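Local structure of histone-lysine N-methyltransferase, H3 lysine-9 specific SUVH6 (Arabidopsis thaliana, 6A5K) at residues 201-204 and 210-213; 156-161 and 213-218; 100-105 and 165-170; 70-75 and 87-92. The protein transfers methyl groups from S-adenosylmethionine to histone H3 as an H3K9 methyltransferase, and probably reads DNA methylation through its SRA domain. The protein carries 1 engineered substitution. All blocks are in the same frame, centred on the assembly; numbering follows the deposited sequence.

Overall arrangement
All four contacts belong to the SRA domain. Contact 1 is a surface contact at the end of the hairpin of strands 190-205 and 211-219. It relies on backbone hydrogen bonds. Contact 2 is buried, shares Phe213 with contact 1, and sets helix 156-167 against strand 211-219 through a leucine over a phenylalanine face and an asparagine beside two rings. Contact 3 uses the end of that same helix, is partly buried, and joins it to the turn after strand 97-102. There a tyrosine ring edge meets the aliphatic chain of a lysine, and a threonine methyl adds to it, with no hydrogen bond across. Contact 4 is also buried and purely apolar. It touches none of the others.

Contact 1 (201-204 and 210-213); sequences YWQQ and MNVF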
loop_
_atom_site.group_PDB
_atom_site.type_symbol
_atom_site.label_atom_id
_atom_site.label_comp_id
_atom_site.label_asym_id
_atom_site.label_seq_id
_atom_site.Cartn_x
_atom_site.Cartn_y
_atom_site.Cartn_z
ATOM N N TYR A 201 32.904 -16.217 -5.542
ATOM C CA TYR A 201 32.011 -17.353 -5.647
ATOM C C TYR A 201 32.758 -18.643 -5.345
ATOM O O TYR A 201 33.990 -18.697 -5.357
ATOM C CB TYR A 201 31.354 -17.413 -7.029
ATOM C CG TYR A 201 32.204 -18.010 -8.126
ATOM C CD1 TYR A 201 32.015 -19.321 -8.534
ATOM C CD2 TYR A 201 33.180 -17.260 -8.767
ATOM C CE1 TYR A 201 32.785 -19.877 -9.537
ATOM C CE2 TYR A 201 33.953 -17.805 -9.775
ATOM C CZ TYR A 201 33.749 -19.113 -10.155
ATOM O OH TYR A 201 34.510 -19.665 -11.154
ATOM N N TRP A 202 32.003 -19.684 -5.045
ATOM C CA TRP A 202 32.602 -20.976 -4.802
ATOM C C TRP A 202 31.620 -22.052 -5.184
ATOM O O TRP A 202 30.490 -21.780 -5.570
ATOM C CB TRP A 202 33.032 -21.123 -3.341
ATOM C CG TRP A 202 31.913 -21.045 -2.352
ATOM C CD1 TRP A 202 31.233 -22.092 -1.804
ATOM C CD2 TRP A 202 31.351 -19.856 -1.779
ATOM N NE1 TRP A 202 30.284 -21.631 -0.923
ATOM C CE2 TRP A 202 30.334 -20.264 -0.890
ATOM C CE3 TRP A 202 31.615 -18.491 -1.925
ATOM C CZ2 TRP A 202 29.573 -19.352 -0.156
ATOM C CZ3 TRP A 202 30.856 -17.584 -1.193
ATOM C CH2 TRP A 202 29.848 -18.022 -0.319
ATOM N N GLN A 203 32.066 -23.284 -5.055
ATOM C CA GLN A 203 31.321 -24.403 -5.567
ATOM C C GLN A 203 31.290 -25.492 -4.496
ATOM O O GLN A 203 32.320 -25.825 -3.917
ATOM C CB GLN A 203 31.974 -24.838 -6.881
ATOM C CG GLN A 203 31.556 -26.142 -7.456
ATOM C CD GLN A 203 31.925 -26.249 -8.931
ATOM O OE1 GLN A 203 32.836 -25.573 -9.410
ATOM N NE2 GLN A 203 31.203 -27.089 -9.660
ATOM N N GLN A 204 30.101 -26.008 -4.197
ATOM C CA GLN A 204 29.952 -26.997 -3.133
ATOM C C GLN A 204 28.802 -27.963 -3.405
ATOM O O GLN A 204 27.980 -27.730 -4.290
ATOM C CB GLN A 204 29.726 -26.302 -1.785
ATOM C CG GLN A 204 28.464 -25.456 -1.742
ATOM C CD GLN A 204 28.205 -24.854 -0.375
ATOM O OE1 GLN A 204 28.997 -24.057 0.129
ATOM N NE2 GLN A 204 27.094 -25.240 0.239
HETATM N N MSE A 210 23.793 -32.688 -5.047
HETATM C CA MSE A 210 24.564 -32.420 -6.249
HETATM C C MSE A 210 25.227 -31.044 -6.167
HETATM O O MSE A 210 24.958 -30.263 -5.259
HETATM C CB MSE A 210 23.669 -32.524 -7.486
HETATM C CG MSE A 210 24.344 -33.134 -8.702
HETATM SE SE MSE A 210 24.799 -35.032 -8.549
HETATM C CE MSE A 210 23.306 -35.633 -7.445
ATOM N N ASN A 211 26.084 -30.763 -7.138
ATOM C CA ASN A 211 26.965 -29.601 -7.131
ATOM C C ASN A 211 26.265 -28.261 -7.393
ATOM O O ASN A 211 25.476 -28.149 -8.331
ATOM C CB ASN A 211 28.053 -29.836 -8.172
ATOM C CG ASN A 211 29.316 -29.085 -7.880
ATOM O OD1 ASN A 211 29.346 -27.866 -7.992
ATOM N ND2 ASN A 211 30.375 -29.804 -7.512
ATOM N N VAL A 212 26.551 -27.246 -6.574
ATOM C CA VAL A 212 25.971 -25.916 -6.778
ATOM C C VAL A 212 26.976 -24.769 -6.617
ATOM O O VAL A 212 27.981 -24.893 -5.918
ATOM C CB VAL A 212 24.795 -25.646 -5.805
ATOM C CG1 VAL A 212 23.673 -26.657 -6.009
ATOM C CG2 VAL A 212 25.280 -25.646 -4.359
ATOM N N PHE A 213 26.678 -23.647 -7.260
ATOM C CA PHE A 213 27.477 -22.436 -7.111
ATOM C C PHE A 213 26.880 -21.505 -6.066
ATOM O O PHE A 213 25.662 -21.339 -5.991
ATOM C CB PHE A 213 27.602 -21.696 -8.447
ATOM C CG PHE A 213 28.390 -22.444 -9.477
ATOM C CD1 PHE A 213 27.755 -23.259 -10.402
ATOM C CD2 PHE A 213 29.770 -22.344 -9.514
ATOM C CE1 PHE A 213 28.487 -23.953 -11.350
ATOM C CE2 PHE A 213 30.508 -23.039 -10.460
ATOM C CZ PHE A 213 29.866 -23.842 -11.377
#
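Gln204 and Val212 form a hydrogen-bonded antiparallel pair. Gln204 N donates to Val212 O at 2.9 Å, and Val212 N donates to Gln204 O at 2.7 Å. Both bonds are close to straight. Gln203 and Phe213 are the adjoining non-hydrogen-bonded pair. Their side chains run alongside each other in the same direction. Gln203 OE1 lies 3.6 Å from Phe213 CE2, with the amide and ring planes 42° apart. Gln203 CG is anti to the backbone N (chi1 168°), and the extended chain brings its amide to that of Asn211. The two amide planes stand almost at a right angle. Gln203 NE2 donates to Asn211 OD1, but this bond is doubtful in detail because OD1 is crowded against Gln203 CG in the model. An alanine in place of Asn211 removes the OD1 acceptor, and Gln203 NE2 would probably be left without that partner, its amide freer to turn. Tyr201 shares the face of Gln203 and Phe213. Phe213 CD2 lies at the edge of the Tyr201 ring, near its plane, 3.9 Å from Tyr201 CD1. On the other face, Gln204 CG lies 4.1 Å from Val212 CG2. Trp202 steadies the Gln204 amide there: its NE1 donates to Gln204 OE1 at 2.9 Å, with the acceptor in the indole plane. The contact is part of the hairpin of strands 190-205 and 211-219. Gln152 OE1 accepts from Phe213 N. Helix 156-167 lies against the face of Tyr201 and Phe213, where Ile165 touches Tyr201, while Trp202 rests on Lys214 and Gln216 of strand 211-219.

Contact 2 (156-161 and 213-218); sequences TGNLAL and FKFQLR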
loop_
_atom_site.group_PDB
_atom_site.type_symbol
_atom_site.label_atom_id
_atom_site.label_comp_id
_atom_site.label_asym_id
_atom_site.label_seq_id
_atom_site.Cartn_x
_atom_site.Cartn_y
_atom_site.Cartn_z
ATOM N N THR A 156 25.471 -19.183 -18.671
ATOM C CA THR A 156 24.353 -18.236 -18.582
ATOM C C THR A 156 24.371 -17.357 -17.322
ATOM O O THR A 156 25.317 -16.600 -17.101
ATOM C CB THR A 156 22.997 -18.977 -18.659
ATOM O OG1 THR A 156 22.936 -19.988 -17.647
ATOM C CG2 THR A 156 22.827 -19.633 -20.022
ATOM N N GLY A 157 23.326 -17.463 -16.506
ATOM C CA GLY A 157 23.200 -16.653 -15.303
ATOM C C GLY A 157 24.348 -16.774 -14.315
ATOM O O GLY A 157 24.884 -15.770 -13.834
ATOM N N ASN A 158 24.732 -18.006 -14.002
ATOM C CA ASN A 158 25.828 -18.225 -13.068
ATOM C C ASN A 158 27.129 -17.601 -13.576
ATOM O O ASN A 158 27.872 -16.967 -12.809
ATOM C CB ASN A 158 26.017 -19.718 -12.807
ATOM C CG ASN A 158 24.870 -20.322 -12.009
ATOM O OD1 ASN A 158 24.103 -19.608 -11.357
ATOM N ND2 ASN A 158 24.751 -21.644 -12.051
ATOM N N LEU A 159 27.393 -17.772 -14.870
ATOM C CA LEU A 159 28.586 -17.206 -15.495
ATOM C C LEU A 159 28.546 -15.683 -15.476
ATOM O O LEU A 159 29.566 -15.032 -15.269
ATOM C CB LEU A 159 28.737 -17.711 -16.937
ATOM C CG LEU A 159 29.950 -17.197 -17.721
ATOM C CD1 LEU A 159 31.247 -17.598 -17.030
ATOM C CD2 LEU A 159 29.933 -17.711 -19.149
ATOM N N ALA A 160 27.362 -15.113 -15.690
ATOM C CA ALA A 160 27.217 -13.661 -15.680
ATOM C C ALA A 160 27.503 -13.100 -14.291
ATOM O O ALA A 160 28.176 -12.074 -14.143
ATOM C CB ALA A 160 25.824 -13.261 -16.133
ATOM N N LEU A 161 26.974 -13.776 -13.275
ATOM C CA LEU A 161 27.178 -13.349 -11.897
ATOM C C LEU A 161 28.660 -13.458 -11.541
ATOM O O LEU A 161 29.209 -12.591 -10.857
ATOM C CB LEU A 161 26.316 -14.185 -10.947
ATOM C CG LEU A 161 25.937 -13.645 -9.565
ATOM C CD1 LEU A 161 25.450 -12.196 -9.617
ATOM C CD2 LEU A 161 24.881 -14.551 -8.931
ATOM N N PHE A 213 26.678 -23.647 -7.260
ATOM C CA PHE A 213 27.477 -22.436 -7.111
ATOM C C PHE A 213 26.880 -21.505 -6.066
ATOM O O PHE A 213 25.662 -21.339 -5.991
ATOM C CB PHE A 213 27.602 -21.696 -8.447
ATOM C CG PHE A 213 28.390 -22.444 -9.477
ATOM C CD1 PHE A 213 27.755 -23.259 -10.402
ATOM C CD2 PHE A 213 29.770 -22.344 -9.514
ATOM C CE1 PHE A 213 28.487 -23.953 -11.350
ATOM C CE2 PHE A 213 30.508 -23.039 -10.460
ATOM C CZ PHE A 213 29.866 -23.842 -11.377
ATOM N N LYS A 214 27.749 -20.896 -5.266
ATOM C CA LYS A 214 27.327 -19.902 -4.291
ATOM C C LYS A 214 28.149 -18.629 -4.476
ATOM O O LYS A 214 29.325 -18.691 -4.825
ATOM C CB LYS A 214 27.470 -20.439 -2.869
ATOM C CG LYS A 214 26.601 -21.657 -2.589
ATOM C CD LYS A 214 25.924 -21.561 -1.236
ATOM C CE LYS A 214 24.952 -22.709 -1.026
ATOM N NZ LYS A 214 24.142 -22.531 0.214
ATOM N N PHE A 215 27.519 -17.484 -4.237
ATOM C CA PHE A 215 28.116 -16.179 -4.497
ATOM C C PHE A 215 27.993 -15.314 -3.250
ATOM O O PHE A 215 26.959 -15.331 -2.587
ATOM C CB PHE A 215 27.423 -15.483 -5.685
ATOM C CG PHE A 215 27.447 -16.280 -6.963
ATOM C CD1 PHE A 215 26.521 -17.293 -7.185
ATOM C CD2 PHE A 215 28.380 -16.000 -7.953
ATOM C CE1 PHE A 215 26.536 -18.023 -8.364
ATOM C CE2 PHE A 215 28.403 -16.722 -9.136
ATOM C CZ PHE A 215 27.481 -17.739 -9.340
ATOM N N GLN A 216 29.033 -14.558 -2.923
ATOM C CA GLN A 216 28.914 -13.586 -1.843
ATOM C C GLN A 216 28.808 -12.182 -2.418
ATOM O O GLN A 216 29.651 -11.768 -3.203
ATOM C CB GLN A 216 30.100 -13.674 -0.877
ATOM C CG GLN A 216 30.115 -12.562 0.159
ATOM C CD GLN A 216 31.211 -12.737 1.180
ATOM O OE1 GLN A 216 31.201 -13.691 1.953
ATOM N NE2 GLN A 216 32.165 -11.817 1.191
ATOM N N LEU A 217 27.764 -11.463 -2.028
ATOM C CA LEU A 217 27.565 -10.084 -2.454
ATOM C C LEU A 217 27.616 -9.151 -1.252
ATOM O O LEU A 217 27.241 -9.534 -0.145
ATOM C CB LEU A 217 26.231 -9.915 -3.184
ATOM C CG LEU A 217 26.005 -10.678 -4.494
ATOM C CD1 LEU A 217 25.600 -12.126 -4.232
ATOM C CD2 LEU A 217 24.968 -9.978 -5.369
ATOM N N ARG A 218 28.083 -7.927 -1.475
ATOM C CA ARG A 218 28.126 -6.924 -0.418
ATOM C C ARG A 218 27.468 -5.633 -0.895
ATOM O O ARG A 218 27.733 -5.150 -1.998
ATOM C CB ARG A 218 29.568 -6.657 0.036
ATOM C CG ARG A 218 29.666 -5.685 1.206
ATOM C CD ARG A 218 31.118 -5.406 1.593
ATOM N NE ARG A 218 31.834 -6.625 1.961
ATOM C CZ ARG A 218 31.915 -7.102 3.200
ATOM N NH1 ARG A 218 31.318 -6.465 4.198
ATOM N NH2 ARG A 218 32.589 -8.218 3.441
#
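Leu161 lies over the ring of Phe215. Its CB starts at one side of the ring, 3.8 Å from Phe215 CE2. CG moves inward and sits 3.8 Å from Phe215 CD2. CD2 then ends over the centre of the face, 3.6 Å from the ring centroid and 12° off the ring normal. This is a CH-pi contact. It depends on the first torsion of Leu161, which puts CG on the far side from the backbone N (chi1 -157°) and lets the chain cross the ring. Asn158, one helical turn earlier, meets the same ring with its backbone: its O lies 3.6 Å from Phe215 CZ, at an oblique position. The Asn158 amide runs past both rings, obliquely to Phe213 and roughly at a right angle to Phe215. Its OD1 is 4.2 Å from Phe215 CE1, and its ND2 is 3.8 Å from CD1 of Phe213. The helix and strand axes run 10.1 Å apart, inclined by 34°. Leu161 also touches Ile97 of strand 97-102 and Tyr129 of strand 126-130, so the contact belongs to the core between the helix and the SRA sheet. The buried Asn158 amide is satisfied by other partners: OD1 accepts from Gln132 N, and ND2 makes a weak bond to Lys153 O. The contact therefore rests on a CH-pi contact and on van der Waals contact of a polar group with two rings, without a hydrogen bond across, and Asn158 is probably fixed by its outside bonds.

Contact 3 (100-105 and 165-170); sequences MKYGKA and IEKQTP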
loop_
_atom_site.group_PDB
_atom_site.type_symbol
_atom_site.label_atom_id
_atom_site.label_comp_id
_atom_site.label_asym_id
_atom_site.label_seq_id
_atom_site.Cartn_x
_atom_site.Cartn_y
_atom_site.Cartn_z
HETATM N N MSE A 100 22.993 -9.065 -18.782
HETATM C CA MSE A 100 23.030 -8.338 -20.039
HETATM C C MSE A 100 24.437 -8.349 -20.610
HETATM O O MSE A 100 25.411 -8.578 -19.890
HETATM C CB MSE A 100 22.538 -6.898 -19.849
HETATM C CG MSE A 100 23.576 -5.934 -19.297
HETATM SE SE MSE A 100 22.879 -4.111 -18.992
HETATM C CE MSE A 100 24.600 -3.193 -18.968
ATOM N N LYS A 101 24.526 -8.111 -21.912
ATOM C CA LYS A 101 25.800 -7.999 -22.604
ATOM C C LYS A 101 26.615 -6.859 -21.997
ATOM O O LYS A 101 26.078 -5.794 -21.701
ATOM C CB LYS A 101 25.553 -7.775 -24.099
ATOM C CG LYS A 101 26.755 -7.929 -24.992
ATOM C CD LYS A 101 26.346 -7.895 -26.462
ATOM C CE LYS A 101 27.444 -8.471 -27.351
ATOM N NZ LYS A 101 26.943 -8.859 -28.701
ATOM N N TYR A 102 27.904 -7.096 -21.781
ATOM C CA TYR A 102 28.786 -6.067 -21.239
ATOM C C TYR A 102 30.166 -6.219 -21.849
ATOM O O TYR A 102 30.917 -7.113 -21.466
ATOM C CB TYR A 102 28.872 -6.158 -19.715
ATOM C CG TYR A 102 29.656 -5.031 -19.080
ATOM C CD1 TYR A 102 31.034 -5.094 -18.955
ATOM C CD2 TYR A 102 29.010 -3.908 -18.598
ATOM C CE1 TYR A 102 31.747 -4.061 -18.375
ATOM C CE2 TYR A 102 29.710 -2.878 -18.011
ATOM C CZ TYR A 102 31.074 -2.954 -17.906
ATOM O OH TYR A 102 31.765 -1.917 -17.326
ATOM N N GLY A 103 30.500 -5.341 -22.788
ATOM C CA GLY A 103 31.716 -5.505 -23.564
ATOM C C GLY A 103 31.620 -6.806 -24.335
ATOM O O GLY A 103 30.637 -7.041 -25.036
ATOM N N LYS A 104 32.632 -7.657 -24.191
ATOM C CA LYS A 104 32.627 -8.981 -24.802
ATOM C C LYS A 104 31.965 -10.002 -23.897
ATOM O O LYS A 104 31.777 -11.156 -24.276
ATOM C CB LYS A 104 34.049 -9.443 -25.112
ATOM C CG LYS A 104 34.737 -8.707 -26.235
ATOM C CD LYS A 104 36.105 -9.317 -26.464
ATOM C CE LYS A 104 36.743 -8.818 -27.738
ATOM N NZ LYS A 104 35.924 -9.130 -28.944
ATOM N N ALA A 105 31.622 -9.575 -22.691
ATOM C CA ALA A 105 31.100 -10.492 -21.698
ATOM C C ALA A 105 29.624 -10.249 -21.406
ATOM O O ALA A 105 28.945 -9.482 -22.097
ATOM C CB ALA A 105 31.911 -10.379 -20.418
ATOM N N ILE A 165 31.906 -10.170 -10.734
ATOM C CA ILE A 165 33.044 -10.067 -9.823
ATOM C C ILE A 165 34.229 -9.368 -10.482
ATOM O O ILE A 165 34.819 -8.442 -9.916
ATOM C CB ILE A 165 33.498 -11.454 -9.332
ATOM C CG1 ILE A 165 32.355 -12.156 -8.598
ATOM C CG2 ILE A 165 34.720 -11.338 -8.426
ATOM C CD1 ILE A 165 32.659 -13.594 -8.222
ATOM N N GLU A 166 34.569 -9.813 -11.687
ATOM C CA GLU A 166 35.710 -9.245 -12.403
ATOM C C GLU A 166 35.452 -7.813 -12.841
ATOM O O GLU A 166 36.350 -6.975 -12.772
ATOM C CB GLU A 166 36.077 -10.084 -13.629
ATOM C CG GLU A 166 35.998 -11.580 -13.426
ATOM C CD GLU A 166 35.994 -12.340 -14.743
ATOM O OE1 GLU A 166 36.311 -11.726 -15.788
ATOM O OE2 GLU A 166 35.690 -13.551 -14.732
ATOM N N LYS A 167 34.233 -7.524 -13.294
ATOM C CA LYS A 167 33.931 -6.174 -13.768
ATOM C C LYS A 167 33.565 -5.218 -12.628
ATOM O O LYS A 167 33.619 -3.996 -12.793
ATOM C CB LYS A 167 32.802 -6.209 -14.802
ATOM C CG LYS A 167 33.048 -7.160 -15.961
ATOM C CD LYS A 167 34.156 -6.659 -16.863
ATOM C CE LYS A 167 33.982 -7.190 -18.275
ATOM N NZ LYS A 167 34.606 -8.533 -18.436
ATOM N N GLN A 168 33.204 -5.783 -11.478
ATOM C CA GLN A 168 32.740 -5.003 -10.331
ATOM C C GLN A 168 31.599 -4.074 -10.726
ATOM O O GLN A 168 31.567 -2.902 -10.355
ATOM C CB GLN A 168 33.894 -4.220 -9.704
ATOM C CG GLN A 168 34.822 -5.103 -8.882
ATOM C CD GLN A 168 34.106 -5.743 -7.703
ATOM O OE1 GLN A 168 33.692 -5.059 -6.766
ATOM N NE2 GLN A 168 33.940 -7.063 -7.754
ATOM N N THR A 169 30.666 -4.625 -11.491
ATOM C CA THR A 169 29.461 -3.915 -11.898
ATOM C C THR A 169 28.323 -4.183 -10.912
ATOM O O THR A 169 28.259 -5.257 -10.315
ATOM C CB THR A 169 29.040 -4.329 -13.316
ATOM O OG1 THR A 169 29.135 -5.753 -13.434
ATOM C CG2 THR A 169 29.951 -3.683 -14.349
ATOM N N PRO A 170 27.420 -3.203 -10.733
ATOM C CA PRO A 170 26.368 -3.350 -9.720
ATOM C C PRO A 170 25.314 -4.405 -10.076
ATOM O O PRO A 170 25.054 -4.672 -11.252
ATOM C CB PRO A 170 25.743 -1.950 -9.666
ATOM C CG PRO A 170 25.955 -1.404 -11.042
ATOM C CD PRO A 170 27.311 -1.924 -11.460
#
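Tyr102 lays the edge of its ring against the aliphatic part of Lys167. The two side chains slide past each other in opposite directions. Lys167 CE lies near the ring plane, 3.7 Å from Tyr102 CD1, and Lys167 CD is 3.9 Å from Tyr102 CE1. The lysine chain bends at chi2 and again at chi4 (-86°), and its NZ ends 3.8 Å from Ala105 CB. Thr169 CG2 approaches the hydroxyl end of the ring obliquely, 3.8 Å from Tyr102 CE2. If Tyr102 were an alanine, the lysine chain and the threonine methyl would probably lose their shared partner and a gap would open. Strands 97-102 and 105-113 form a two-residue beta hairpin of the SRA domain, and its type II' turn from Tyr102 to Ala105 positions these two residues. Ala105 N donates to Tyr102 O at 2.8 Å, Tyr102 N donates to Ala105 O at 2.6 Å, and Gly103 supplies the positive phi. The contact thus joins the end of helix 156-167 to the turn between strands 97-102 and 105-113. Val107 of strand 105-113 touches Tyr102, Lys167 and Thr169, and Leu66 packs on Tyr102 and Thr169.

Contact 4 (70-75 and 87-92); sequences PGVEVG and LGIHKP
A Schellman motif ends helix 81-87, and Val72 packs against Ile89 and Leu87 at this helix end. Val72 and Ile89 reach toward each other, tip to tip. Ile89 CD1 fits against both valine methyls, 3.8 Å from Val72 CG1 and 3.9 Å from Val72 CG2. Ile89 CG1 is 4.1 Å from Val72 CG2. Ile89 is extended at its end (chi2 174°), which carries CD1 out to the valine. Val72 has CG1 anti to the backbone N (chi1 177°), and both of its branches face the isoleucine tip. Leu87 adds a looser contact, with its CD1 4.5 Å from Val72 CG2. No hydrogen bond crosses between the segments, and the contact is wholly apolar. Apolar neighbours continue it: Phe78 of strand 77-78 touches Leu87 and Ile89, and Val10 and Leu14 of helix 5-29 touch Leu87. The backbone around it is fixed by polar bonds: Arg7 NH1 binds Gly71 O, and Arg172 NH2 binds Ile89 O. In the motif itself, Gly88 is the C-prime residue with positive phi. Ile89 N bonds to Leu84 O, and Gly88 N bonds to Asn85 O. These two bonds, with a positive-phi glycine at C-prime, are characteristic of a Schellman helix end, and here the residue after the glycine brings the end of its side chain to Val72 of the preceding loop.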
loop_
_atom_site.group_PDB
_atom_site.type_symbol
_atom_site.label_atom_id
_atom_site.label_comp_id
_atom_site.label_asym_id
_atom_site.label_seq_id
_atom_site.Cartn_x
_atom_site.Cartn_y
_atom_site.Cartn_z
ATOM N N PRO A 70 15.196 4.139 -12.888
ATOM C CA PRO A 70 14.498 5.394 -12.579
ATOM C C PRO A 70 13.109 5.162 -11.975
ATOM O O PRO A 70 12.317 4.383 -12.507
ATOM C CB PRO A 70 14.396 6.084 -13.945
ATOM C CG PRO A 70 15.544 5.517 -14.729
ATOM C CD PRO A 70 15.645 4.087 -14.292
ATOM N N GLY A 71 12.832 5.809 -10.850
ATOM C CA GLY A 71 11.516 5.710 -10.241
ATOM C C GLY A 71 11.315 4.492 -9.353
ATOM O O GLY A 71 10.245 4.315 -8.775
ATOM N N VAL A 72 12.338 3.647 -9.247
ATOM C CA VAL A 72 12.291 2.501 -8.350
ATOM C C VAL A 72 13.212 2.753 -7.160
ATOM O O VAL A 72 14.390 3.068 -7.331
ATOM C CB VAL A 72 12.699 1.190 -9.059
ATOM C CG1 VAL A 72 12.703 0.035 -8.067
ATOM C CG2 VAL A 72 11.751 0.894 -10.212
ATOM N N GLU A 73 12.679 2.610 -5.953
ATOM C CA GLU A 73 13.417 3.014 -4.761
ATOM C C GLU A 73 13.649 1.859 -3.798
ATOM O O GLU A 73 12.806 0.971 -3.669
ATOM C CB GLU A 73 12.671 4.156 -4.055
ATOM C CG GLU A 73 12.505 5.391 -4.939
ATOM C CD GLU A 73 11.838 6.552 -4.228
ATOM O OE1 GLU A 73 11.416 6.376 -3.066
ATOM O OE2 GLU A 73 11.739 7.644 -4.833
ATOM N N VAL A 74 14.802 1.884 -3.130
ATOM C CA VAL A 74 15.122 0.920 -2.086
ATOM C C VAL A 74 13.959 0.799 -1.101
ATOM O O VAL A 74 13.428 1.805 -0.634
ATOM C CB VAL A 74 16.412 1.319 -1.339
ATOM C CG1 VAL A 74 16.591 0.497 -0.069
ATOM C CG2 VAL A 74 17.626 1.167 -2.259
ATOM N N GLY A 75 13.542 -0.431 -0.820
ATOM C CA GLY A 75 12.433 -0.670 0.085
ATOM C C GLY A 75 11.113 -0.962 -0.615
ATOM O O GLY A 75 10.189 -1.486 0.017
ATOM N N LEU A 87 8.080 -3.550 -14.876
ATOM C CA LEU A 87 8.912 -2.369 -14.634
ATOM C C LEU A 87 10.313 -2.469 -15.235
ATOM O O LEU A 87 11.055 -1.483 -15.260
ATOM C CB LEU A 87 9.032 -2.117 -13.128
ATOM C CG LEU A 87 7.747 -1.817 -12.358
ATOM C CD1 LEU A 87 8.057 -1.541 -10.875
ATOM C CD2 LEU A 87 7.024 -0.646 -12.995
ATOM N N GLY A 88 10.674 -3.654 -15.717
ATOM C CA GLY A 88 12.004 -3.877 -16.258
ATOM C C GLY A 88 13.081 -3.971 -15.189
ATOM O O GLY A 88 14.262 -3.756 -15.465
ATOM N N ILE A 89 12.676 -4.281 -13.962
ATOM C CA ILE A 89 13.618 -4.463 -12.855
ATOM C C ILE A 89 14.352 -5.795 -12.988
ATOM O O ILE A 89 15.553 -5.902 -12.726
ATOM C CB ILE A 89 12.898 -4.437 -11.486
ATOM C CG1 ILE A 89 12.292 -3.061 -11.215
ATOM C CG2 ILE A 89 13.852 -4.821 -10.358
ATOM C CD1 ILE A 89 11.447 -3.025 -9.963
ATOM N N HIS A 90 13.590 -6.809 -13.374
ATOM C CA HIS A 90 14.059 -8.185 -13.458
ATOM C C HIS A 90 13.187 -8.858 -14.502
ATOM O O HIS A 90 11.975 -8.960 -14.323
ATOM C CB HIS A 90 13.955 -8.882 -12.095
ATOM C CG HIS A 90 14.550 -10.256 -12.057
ATOM N ND1 HIS A 90 15.904 -10.476 -11.903
ATOM C CD2 HIS A 90 13.976 -11.480 -12.113
ATOM C CE1 HIS A 90 16.137 -11.776 -11.876
ATOM N NE2 HIS A 90 14.986 -12.410 -12.010
ATOM N N LYS A 91 13.792 -9.283 -15.605
ATOM C CA LYS A 91 13.017 -9.731 -16.762
ATOM C C LYS A 91 12.516 -11.182 -16.692
ATOM O O LYS A 91 11.363 -11.433 -17.035
ATOM C CB LYS A 91 13.831 -9.525 -18.044
ATOM C CG LYS A 91 14.128 -8.061 -18.349
ATOM C CD LYS A 91 12.898 -7.355 -18.892
ATOM C CE LYS A 91 13.129 -5.857 -19.050
ATOM N NZ LYS A 91 14.379 -5.567 -19.808
ATOM N N PRO A 92 13.361 -12.142 -16.252
ATOM C CA PRO A 92 12.864 -13.525 -16.231
ATOM C C PRO A 92 11.656 -13.713 -15.319
ATOM O O PRO A 92 11.631 -13.193 -14.199
ATOM C CB PRO A 92 14.061 -14.323 -15.700
ATOM C CG PRO A 92 15.251 -13.497 -16.043
ATOM C CD PRO A 92 14.786 -12.079 -15.876
#